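Local coordinates for protein BIM1 (Saccharomyces cerevisiae, PDB 2QJX) that binds microtubules and associates with their plus ends, seen here as the calponin-homology domain of this EB1-family protein, at residues C40-S45 with K107-H112; G48-N53 with F76-I81; E64-Y69 with V85-L90. All blocks are in the same frame, centred on the assembly; numbering follows the deposited sequence.

Contact 1: C40-S45 with K107-H112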
loop_
_atom_site.group_PDB
_atom_site.type_symbol
_atom_site.label_atom_id
_atom_site.label_comp_id
_atom_site.label_asym_id
_atom_site.label_seq_id
_atom_site.Cartn_x
_atom_site.Cartn_y
_atom_site.Cartn_z
ATOM N N CYS A 40 0.736 1.869 -1.628
ATOM C CA CYS A 40 1.153 2.287 -2.959
ATOM C C CYS A 40 1.587 1.091 -3.787
ATOM O O CYS A 40 1.184 0.956 -4.939
ATOM C CB CYS A 40 2.331 3.266 -2.886
ATOM S SG CYS A 40 1.888 4.947 -2.423
ATOM N N GLN A 41 2.422 0.229 -3.212
ATOM C CA GLN A 41 2.896 -0.916 -3.975
ATOM C C GLN A 41 1.831 -1.958 -4.265
ATOM O O GLN A 41 1.932 -2.681 -5.255
ATOM C CB GLN A 41 4.111 -1.575 -3.319
ATOM C CG GLN A 41 4.674 -2.692 -4.200
ATOM C CD GLN A 41 6.131 -2.979 -3.961
ATOM O OE1 GLN A 41 6.604 -2.956 -2.826
ATOM N NE2 GLN A 41 6.856 -3.276 -5.034
ATOM N N ILE A 42 0.814 -2.062 -3.416
ATOM C CA ILE A 42 -0.249 -3.015 -3.714
ATOM C C ILE A 42 -0.901 -2.504 -4.998
ATOM O O ILE A 42 -1.198 -3.274 -5.915
ATOM C CB ILE A 42 -1.312 -3.079 -2.603
ATOM C CG1 ILE A 42 -0.723 -3.758 -1.366
ATOM C CG2 ILE A 42 -2.529 -3.862 -3.087
ATOM C CD1 ILE A 42 -1.702 -3.891 -0.225
HETATM N N MSE A 43 -1.112 -1.194 -5.069
HETATM C CA MSE A 43 -1.710 -0.612 -6.264
HETATM C C MSE A 43 -0.773 -0.777 -7.462
HETATM O O MSE A 43 -1.229 -0.934 -8.597
HETATM C CB MSE A 43 -2.035 0.865 -6.036
HETATM C CG MSE A 43 -3.134 1.103 -4.997
HETATM SE SE MSE A 43 -4.851 0.294 -5.442
HETATM C CE MSE A 43 -5.610 1.741 -6.471
ATOM N N ASP A 44 0.536 -0.754 -7.224
ATOM C CA ASP A 44 1.479 -0.933 -8.329
ATOM C C ASP A 44 1.384 -2.359 -8.868
ATOM O O ASP A 44 1.467 -2.576 -10.076
ATOM C CB ASP A 44 2.925 -0.646 -7.889
ATOM C CG ASP A 44 3.900 -0.605 -9.068
ATOM O OD1 ASP A 44 3.660 0.191 -9.998
ATOM O OD2 ASP A 44 4.907 -1.357 -9.068
ATOM N N SER A 45 1.199 -3.338 -7.987
ATOM C CA SER A 45 1.099 -4.726 -8.448
ATOM C C SER A 45 -0.111 -4.903 -9.374
ATOM O O SER A 45 -0.102 -5.743 -10.278
ATOM C CB SER A 45 0.983 -5.689 -7.260
ATOM O OG SER A 45 -0.252 -5.540 -6.582
ATOM N N LYS A 107 -9.201 -6.901 -1.242
ATOM C CA LYS A 107 -10.356 -7.231 -2.075
ATOM C C LYS A 107 -10.183 -6.648 -3.465
ATOM O O LYS A 107 -10.519 -7.290 -4.466
ATOM C CB LYS A 107 -11.643 -6.700 -1.437
ATOM C CG LYS A 107 -12.130 -7.517 -0.236
ATOM C CD LYS A 107 -10.965 -7.877 0.673
ATOM C CE LYS A 107 -11.397 -8.307 2.069
ATOM N NZ LYS A 107 -10.194 -8.473 2.933
ATOM N N HIS A 108 -9.662 -5.425 -3.522
ATOM C CA HIS A 108 -9.428 -4.756 -4.793
ATOM C C HIS A 108 -8.397 -5.555 -5.596
ATOM O O HIS A 108 -8.552 -5.757 -6.806
ATOM C CB HIS A 108 -8.908 -3.338 -4.555
ATOM C CG HIS A 108 -8.951 -2.471 -5.775
ATOM N ND1 HIS A 108 -10.132 -2.064 -6.355
ATOM C CD2 HIS A 108 -7.959 -1.941 -6.528
ATOM C CE1 HIS A 108 -9.866 -1.317 -7.413
ATOM N NE2 HIS A 108 -8.554 -1.227 -7.538
ATOM N N TRP A 109 -7.346 -6.006 -4.912
ATOM C CA TRP A 109 -6.285 -6.799 -5.534
ATOM C C TRP A 109 -6.861 -8.110 -6.083
ATOM O O TRP A 109 -6.600 -8.492 -7.227
ATOM C CB TRP A 109 -5.197 -7.109 -4.496
ATOM C CG TRP A 109 -4.042 -7.893 -5.031
ATOM C CD1 TRP A 109 -2.965 -7.405 -5.707
ATOM C CD2 TRP A 109 -3.853 -9.311 -4.942
ATOM N NE1 TRP A 109 -2.112 -8.429 -6.045
ATOM C CE2 TRP A 109 -2.633 -9.610 -5.587
ATOM C CE3 TRP A 109 -4.594 -10.356 -4.378
ATOM C CZ2 TRP A 109 -2.135 -10.916 -5.685
ATOM C CZ3 TRP A 109 -4.100 -11.656 -4.473
ATOM C CH2 TRP A 109 -2.880 -11.923 -5.121
ATOM N N ILE A 110 -7.646 -8.800 -5.265
ATOM C CA ILE A 110 -8.254 -10.056 -5.690
ATOM C C ILE A 110 -9.068 -9.870 -6.962
ATOM O O ILE A 110 -8.967 -10.662 -7.899
ATOM C CB ILE A 110 -9.179 -10.622 -4.593
ATOM C CG1 ILE A 110 -8.334 -11.141 -3.431
ATOM C CG2 ILE A 110 -10.067 -11.724 -5.166
ATOM C CD1 ILE A 110 -9.137 -11.619 -2.249
ATOM N N ARG A 111 -9.862 -8.807 -6.997
ATOM C CA ARG A 111 -10.714 -8.531 -8.144
ATOM C C ARG A 111 -10.015 -7.984 -9.387
ATOM O O ARG A 111 -10.457 -8.253 -10.507
ATOM C CB ARG A 111 -11.834 -7.570 -7.733
ATOM C CG ARG A 111 -12.786 -7.201 -8.861
ATOM C CD ARG A 111 -13.940 -6.353 -8.351
ATOM N NE ARG A 111 -14.873 -6.000 -9.417
ATOM C CZ ARG A 111 -15.974 -5.277 -9.238
ATOM N NH1 ARG A 111 -16.286 -4.827 -8.028
ATOM N NH2 ARG A 111 -16.765 -5.002 -10.267
ATOM N N HIS A 112 -8.925 -7.242 -9.216
ATOM C CA HIS A 112 -8.271 -6.659 -10.379
ATOM C C HIS A 112 -6.866 -7.108 -10.780
ATOM O O HIS A 112 -6.427 -6.803 -11.887
ATOM C CB HIS A 112 -8.288 -5.133 -10.257
ATOM C CG HIS A 112 -9.665 -4.547 -10.211
ATOM N ND1 HIS A 112 -10.399 -4.457 -9.048
ATOM C CD2 HIS A 112 -10.452 -4.045 -11.192
ATOM C CE1 HIS A 112 -11.577 -3.922 -9.312
ATOM N NE2 HIS A 112 -11.634 -3.662 -10.607
#
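The indole of Trp109 meets Ser45 at its pyrrole edge: the serine OG lies near the ring plane, 3.4 Å from Trp109 CD1, while Ile42 CG2 approaches CD1 obliquely at 4.4 Å. The six-membered half of the indole points away from helix 37-47, and Trp18 packs edge-to-face with the tryptophan. One face of the neighbouring His108 ring carries ND1 of His112, and Trp104 also stacks on His108. The bent chain of Met43, a selenomethionine, brings SE obliquely to within 4.0 Å of His108 CD2, while NE2 of His108 is hydrogen-bonded to Tyr47. Ser45 OG sits between its own backbone N and carbonyl carbon (chi1 68°), a rotamer that turns it back to Ile42 O for a 2.5 Å hydrogen bond. With an alanine here, Ile42 O is likely to lose this bond and a small gap to open beside Trp109 CD1. The two helix segments run nearly parallel, 9° apart, with axes 10.1 Å from each other at closest approach. Helix 12-23 packs against Ile42 and Trp109, and helix 62-78 against Met43, so the contact is buried within the helical bundle of the calponin-homology domain.

Contact 2: G48-N53 with F76-I81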
loop_
_atom_site.group_PDB
_atom_site.type_symbol
_atom_site.label_atom_id
_atom_site.label_comp_id
_atom_site.label_asym_id
_atom_site.label_seq_id
_atom_site.Cartn_x
_atom_site.Cartn_y
_atom_site.Cartn_z
ATOM N N GLY A 48 0.607 -1.136 -12.102
ATOM C CA GLY A 48 1.962 -1.006 -12.599
ATOM C C GLY A 48 2.393 0.340 -13.141
ATOM O O GLY A 48 3.347 0.402 -13.914
ATOM N N ASP A 49 1.713 1.417 -12.756
ATOM C CA ASP A 49 2.093 2.738 -13.246
ATOM C C ASP A 49 2.363 3.726 -12.114
ATOM O O ASP A 49 2.314 4.937 -12.311
ATOM C CB ASP A 49 1.024 3.294 -14.206
ATOM C CG ASP A 49 -0.287 3.631 -13.514
ATOM O OD1 ASP A 49 -0.459 3.298 -12.325
ATOM O OD2 ASP A 49 -1.155 4.239 -14.176
ATOM N N LEU A 50 2.654 3.192 -10.930
ATOM C CA LEU A 50 2.963 4.006 -9.761
ATOM C C LEU A 50 4.421 4.457 -9.832
ATOM O O LEU A 50 5.281 3.727 -10.324
ATOM C CB LEU A 50 2.761 3.196 -8.477
ATOM C CG LEU A 50 1.359 2.971 -7.909
ATOM C CD1 LEU A 50 0.894 4.254 -7.243
ATOM C CD2 LEU A 50 0.392 2.523 -9.004
ATOM N N PRO A 51 4.712 5.677 -9.359
ATOM C CA PRO A 51 6.077 6.218 -9.363
ATOM C C PRO A 51 6.824 5.631 -8.167
ATOM O O PRO A 51 7.126 6.323 -7.197
ATOM C CB PRO A 51 5.846 7.714 -9.238
ATOM C CG PRO A 51 4.618 7.788 -8.391
ATOM C CD PRO A 51 3.736 6.719 -8.986
HETATM N N MSE A 52 7.111 4.337 -8.250
HETATM C CA MSE A 52 7.777 3.630 -7.170
HETATM C C MSE A 52 9.073 4.259 -6.678
HETATM O O MSE A 52 9.338 4.243 -5.480
HETATM C CB MSE A 52 8.015 2.172 -7.570
HETATM C CG MSE A 52 6.726 1.350 -7.692
HETATM SE SE MSE A 52 5.642 1.296 -6.059
HETATM C CE MSE A 52 6.885 0.335 -4.925
ATOM N N ASN A 53 9.871 4.821 -7.585
ATOM C CA ASN A 53 11.129 5.436 -7.175
ATOM C C ASN A 53 10.895 6.596 -6.217
ATOM O O ASN A 53 11.774 6.955 -5.435
ATOM C CB ASN A 53 11.903 5.985 -8.378
ATOM C CG ASN A 53 12.305 4.919 -9.366
ATOM O OD1 ASN A 53 12.358 3.733 -9.046
ATOM N ND2 ASN A 53 12.620 5.345 -10.584
ATOM N N PHE A 76 -5.508 6.635 -7.331
ATOM C CA PHE A 76 -6.958 6.452 -7.300
ATOM C C PHE A 76 -7.649 7.374 -8.301
ATOM O O PHE A 76 -8.566 6.963 -9.020
ATOM C CB PHE A 76 -7.517 6.738 -5.896
ATOM C CG PHE A 76 -7.402 5.582 -4.938
ATOM C CD1 PHE A 76 -8.513 5.160 -4.213
ATOM C CD2 PHE A 76 -6.188 4.938 -4.733
ATOM C CE1 PHE A 76 -8.416 4.114 -3.294
ATOM C CE2 PHE A 76 -6.078 3.891 -3.816
ATOM C CZ PHE A 76 -7.193 3.477 -3.095
ATOM N N SER A 77 -7.214 8.627 -8.334
ATOM C CA SER A 77 -7.790 9.617 -9.235
ATOM C C SER A 77 -7.526 9.266 -10.700
ATOM O O SER A 77 -8.438 9.289 -11.530
ATOM C CB SER A 77 -7.214 10.999 -8.916
ATOM O OG SER A 77 -7.666 11.974 -9.839
ATOM N N ARG A 78 -6.277 8.932 -11.006
ATOM C CA ARG A 78 -5.889 8.584 -12.370
ATOM C C ARG A 78 -6.724 7.431 -12.928
ATOM O O ARG A 78 -7.157 7.467 -14.084
ATOM C CB ARG A 78 -4.399 8.219 -12.409
ATOM C CG ARG A 78 -3.899 7.754 -13.778
ATOM C CD ARG A 78 -2.359 7.662 -13.862
ATOM N NE ARG A 78 -1.770 6.690 -12.939
ATOM C CZ ARG A 78 -1.308 6.987 -11.725
ATOM N NH1 ARG A 78 -1.361 8.232 -11.274
ATOM N NH2 ARG A 78 -0.782 6.036 -10.960
ATOM N N HIS A 79 -6.958 6.417 -12.101
ATOM C CA HIS A 79 -7.718 5.247 -12.523
ATOM C C HIS A 79 -9.213 5.286 -12.249
ATOM O O HIS A 79 -9.916 4.303 -12.500
ATOM C CB HIS A 79 -7.122 3.992 -11.890
ATOM C CG HIS A 79 -5.742 3.681 -12.373
ATOM N ND1 HIS A 79 -5.467 3.385 -13.691
ATOM C CD2 HIS A 79 -4.554 3.654 -11.725
ATOM C CE1 HIS A 79 -4.169 3.189 -13.834
ATOM N NE2 HIS A 79 -3.593 3.347 -12.656
ATOM N N GLY A 80 -9.699 6.409 -11.738
ATOM C CA GLY A 80 -11.118 6.545 -11.459
ATOM C C GLY A 80 -11.637 5.664 -10.337
ATOM O O GLY A 80 -12.801 5.254 -10.353
ATOM N N ILE A 81 -10.785 5.361 -9.365
ATOM C CA ILE A 81 -11.182 4.534 -8.229
ATOM C C ILE A 81 -11.969 5.438 -7.281
ATOM O O ILE A 81 -11.445 6.439 -6.793
ATOM C CB ILE A 81 -9.941 3.955 -7.497
ATOM C CG1 ILE A 81 -9.016 3.257 -8.505
ATOM C CG2 ILE A 81 -10.374 2.977 -6.416
ATOM C CD1 ILE A 81 -9.707 2.212 -9.367
#
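Asp49 and Arg78 form a two-pronged salt bridge, with the guanidinium gripping the carboxylate side-on: Arg78 NE donates to Asp49 OD2 at 2.8 Å, and Arg78 NH2 to Asp49 OD1 at 3.1 Å. Both oxygens lie near the guanidinium plane, but the carboxylate is turned 67° against it, so the arginine nitrogens meet OD1 and OD2 from above the carboxylate plane. His79 NE2 adds a nearly straight hydrogen bond of 3.2 Å to Asp49 OD1, coming from the syn side, tilted 24° out of the carboxylate plane. Arg78 and His79 reach OD1 from opposite faces of the carboxylate, and three bonds in all fix its rotation. The arginine chain is extended as far as CD and then bends at chi3 (62°), which lays NE and NH2 alongside the acid. The positive charge of Arg78 probably favours the ionised form of Asp49.

Farther in, Leu50 CD2 lies 4.2 Å from Arg78 NH2, at the guanidinium edge. Leu50 also packs on Ile71 and Cys75 of helix 62-78, while the His79 ring stacks with Tyr47. Gly80, with positive phi, ends the helix in a Schellman motif: Ile81 N bonds back to Phe76 O and Gly80 N to Ser77 O. The whole is a partly buried salt bridge with an added His-carboxylate hydrogen bond, joining the Schellman-capped end of helix 62-78 to the loop after helix 37-47, within the all-helical calponin-homology domain.

Contact 3: E64-Y69 with V85-L90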
loop_
_atom_site.group_PDB
_atom_site.type_symbol
_atom_site.label_atom_id
_atom_site.label_comp_id
_atom_site.label_asym_id
_atom_site.label_seq_id
_atom_site.Cartn_x
_atom_site.Cartn_y
_atom_site.Cartn_z
ATOM N N GLU A 64 7.161 12.289 5.088
ATOM C CA GLU A 64 7.433 11.348 4.010
ATOM C C GLU A 64 6.198 10.482 3.765
ATOM O O GLU A 64 5.915 10.121 2.623
ATOM C CB GLU A 64 8.644 10.466 4.354
ATOM C CG GLU A 64 9.955 11.247 4.448
ATOM C CD GLU A 64 11.140 10.372 4.809
ATOM O OE1 GLU A 64 11.085 9.699 5.858
ATOM O OE2 GLU A 64 12.125 10.359 4.040
ATOM N N PHE A 65 5.460 10.150 4.827
ATOM C CA PHE A 65 4.245 9.348 4.673
ATOM C C PHE A 65 3.263 10.151 3.830
ATOM O O PHE A 65 2.519 9.598 3.013
ATOM C CB PHE A 65 3.553 9.064 6.016
ATOM C CG PHE A 65 4.435 8.437 7.063
ATOM C CD1 PHE A 65 5.658 7.861 6.733
ATOM C CD2 PHE A 65 4.015 8.405 8.390
ATOM C CE1 PHE A 65 6.454 7.264 7.712
ATOM C CE2 PHE A 65 4.799 7.814 9.377
ATOM C CZ PHE A 65 6.024 7.242 9.037
ATOM N N GLN A 66 3.254 11.462 4.054
ATOM C CA GLN A 66 2.356 12.358 3.335
ATOM C C GLN A 66 2.550 12.236 1.829
ATOM O O GLN A 66 1.577 12.263 1.069
ATOM C CB GLN A 66 2.582 13.808 3.766
ATOM C CG GLN A 66 1.374 14.706 3.528
ATOM C CD GLN A 66 0.237 14.430 4.503
ATOM O OE1 GLN A 66 0.408 14.532 5.719
ATOM N NE2 GLN A 66 -0.930 14.083 3.974
ATOM N N THR A 67 3.807 12.112 1.408
ATOM C CA THR A 67 4.147 11.969 -0.004
ATOM C C THR A 67 3.595 10.655 -0.538
ATOM O O THR A 67 3.085 10.593 -1.660
ATOM C CB THR A 67 5.676 11.993 -0.214
ATOM O OG1 THR A 67 6.161 13.324 -0.016
ATOM C CG2 THR A 67 6.041 11.529 -1.621
ATOM N N ASN A 68 3.695 9.600 0.264
ATOM C CA ASN A 68 3.185 8.305 -0.163
ATOM C C ASN A 68 1.686 8.381 -0.377
ATOM O O ASN A 68 1.160 7.855 -1.357
ATOM C CB ASN A 68 3.509 7.227 0.870
ATOM C CG ASN A 68 4.994 6.996 1.013
ATOM O OD1 ASN A 68 5.769 7.330 0.115
ATOM N ND2 ASN A 68 5.402 6.408 2.131
ATOM N N TYR A 69 0.991 9.049 0.533
ATOM C CA TYR A 69 -0.450 9.171 0.402
ATOM C C TYR A 69 -0.875 10.040 -0.780
ATOM O O TYR A 69 -1.911 9.793 -1.394
ATOM C CB TYR A 69 -1.058 9.679 1.712
ATOM C CG TYR A 69 -1.167 8.583 2.741
ATOM C CD1 TYR A 69 -0.313 8.536 3.845
ATOM C CD2 TYR A 69 -2.087 7.550 2.576
ATOM C CE1 TYR A 69 -0.375 7.480 4.752
ATOM C CE2 TYR A 69 -2.156 6.493 3.475
ATOM C CZ TYR A 69 -1.298 6.462 4.556
ATOM O OH TYR A 69 -1.361 5.401 5.428
ATOM N N VAL A 85 -10.221 7.542 0.750
ATOM C CA VAL A 85 -8.913 7.395 1.374
ATOM C C VAL A 85 -8.739 8.539 2.370
ATOM O O VAL A 85 -8.416 9.660 1.986
ATOM C CB VAL A 85 -7.775 7.477 0.333
ATOM C CG1 VAL A 85 -6.448 7.155 0.994
ATOM C CG2 VAL A 85 -8.046 6.525 -0.818
ATOM N N TYR A 86 -8.958 8.254 3.648
ATOM C CA TYR A 86 -8.832 9.276 4.682
ATOM C C TYR A 86 -7.414 9.287 5.236
ATOM O O TYR A 86 -7.128 8.667 6.256
ATOM C CB TYR A 86 -9.828 9.002 5.808
ATOM C CG TYR A 86 -11.229 8.704 5.322
ATOM C CD1 TYR A 86 -11.934 9.620 4.537
ATOM C CD2 TYR A 86 -11.858 7.510 5.661
ATOM C CE1 TYR A 86 -13.235 9.349 4.107
ATOM C CE2 TYR A 86 -13.158 7.231 5.238
ATOM C CZ TYR A 86 -13.841 8.153 4.465
ATOM O OH TYR A 86 -15.132 7.875 4.069
ATOM N N VAL A 87 -6.532 10.000 4.547
ATOM C CA VAL A 87 -5.129 10.092 4.938
ATOM C C VAL A 87 -4.958 10.469 6.403
ATOM O O VAL A 87 -4.194 9.838 7.128
ATOM C CB VAL A 87 -4.391 11.126 4.066
ATOM C CG1 VAL A 87 -2.934 11.219 4.481
ATOM C CG2 VAL A 87 -4.509 10.734 2.599
ATOM N N ASP A 88 -5.679 11.500 6.830
ATOM C CA ASP A 88 -5.617 11.979 8.205
ATOM C C ASP A 88 -5.780 10.873 9.244
ATOM O O ASP A 88 -5.168 10.925 10.312
ATOM C CB ASP A 88 -6.675 13.069 8.409
ATOM C CG ASP A 88 -7.895 12.864 7.527
ATOM O OD1 ASP A 88 -8.653 11.901 7.764
ATOM O OD2 ASP A 88 -8.090 13.662 6.584
ATOM N N LYS A 89 -6.596 9.869 8.930
ATOM C CA LYS A 89 -6.821 8.754 9.846
ATOM C C LYS A 89 -5.737 7.679 9.756
ATOM O O LYS A 89 -5.273 7.157 10.771
ATOM C CB LYS A 89 -8.183 8.106 9.568
ATOM C CG LYS A 89 -9.364 8.754 10.274
ATOM C CD LYS A 89 -9.697 10.119 9.712
ATOM C CE LYS A 89 -10.926 10.705 10.397
ATOM N NZ LYS A 89 -11.320 12.021 9.817
ATOM N N LEU A 90 -5.331 7.363 8.531
ATOM C CA LEU A 90 -4.330 6.330 8.275
ATOM C C LEU A 90 -2.891 6.699 8.630
ATOM O O LEU A 90 -2.140 5.882 9.176
ATOM C CB LEU A 90 -4.381 5.940 6.796
ATOM C CG LEU A 90 -5.700 5.361 6.276
ATOM C CD1 LEU A 90 -5.683 5.338 4.756
ATOM C CD2 LEU A 90 -5.903 3.964 6.839
#
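Tyr69 and Val87 run antiparallel alongside each other, the valine fork set against the root of the tyrosine. Val87 CG1 lies 3.6 Å from Tyr69 CG, and Val87 CG2 is 3.7 Å from Tyr69 CB, so both methyls touch the start of the aromatic side chain. A chi1 of 180°, with CG1 anti to the valine nitrogen, presents both branches to the same side of the tyrosine ring, CG1 leaning toward CD1 and CG2 toward CD2. CG1 also meets the amide end of Gln66: a bend at chi2 (73°) carries Gln66 NE2 across to 3.5 Å from that methyl.

Leu90, one turn farther along, crosses the far end of Tyr69 at about a right angle. Its CB lies 3.4 Å from Tyr69 OH, and its CD1 sits beside Tyr69 CE2. Val87 and Leu90 therefore divide the tyrosine between them, one near CB and CG, the other near the phenol end. The hydroxyl is hydrogen-bonded to Gly34 O, which gives this buried polar atom a partner beyond the two segments.

Around this pairing, Asn98 touches Tyr69 and Phe101 touches Leu90, both from helix 95-112. Tyr86 occupies the N-cap position of helix 87-90, and its carbonyl accepts bonds from Lys89 N and Leu90 N. The arrangement is apolar helix-helix packing, in which one turn of short helix lies against the long helix 62-78 of the calponin-homology fold.

In the fold
Contacts 1 and 3 are buried and contact 2 is partly exposed, and their chemistry follows: contacts 1 and 3 are mainly packing round aromatic rings, with no clear hydrogen bond across either, whereas contact 2 is ionic. Helix 62-78 serves both contacts 2 and 3, using its C-terminal end in one and an earlier part in the other; Phe76 packs on Val85 where the two meet. Contact 1 joins helices 37-47 and 95-112 on the opposite side of the chain's centre from contact 3, with centres about 17 Å apart. Contacts 1 and 2 adjoin through packing of Met43 on Phe76 and a probable hydrogen bond between Asp44 and Leu50.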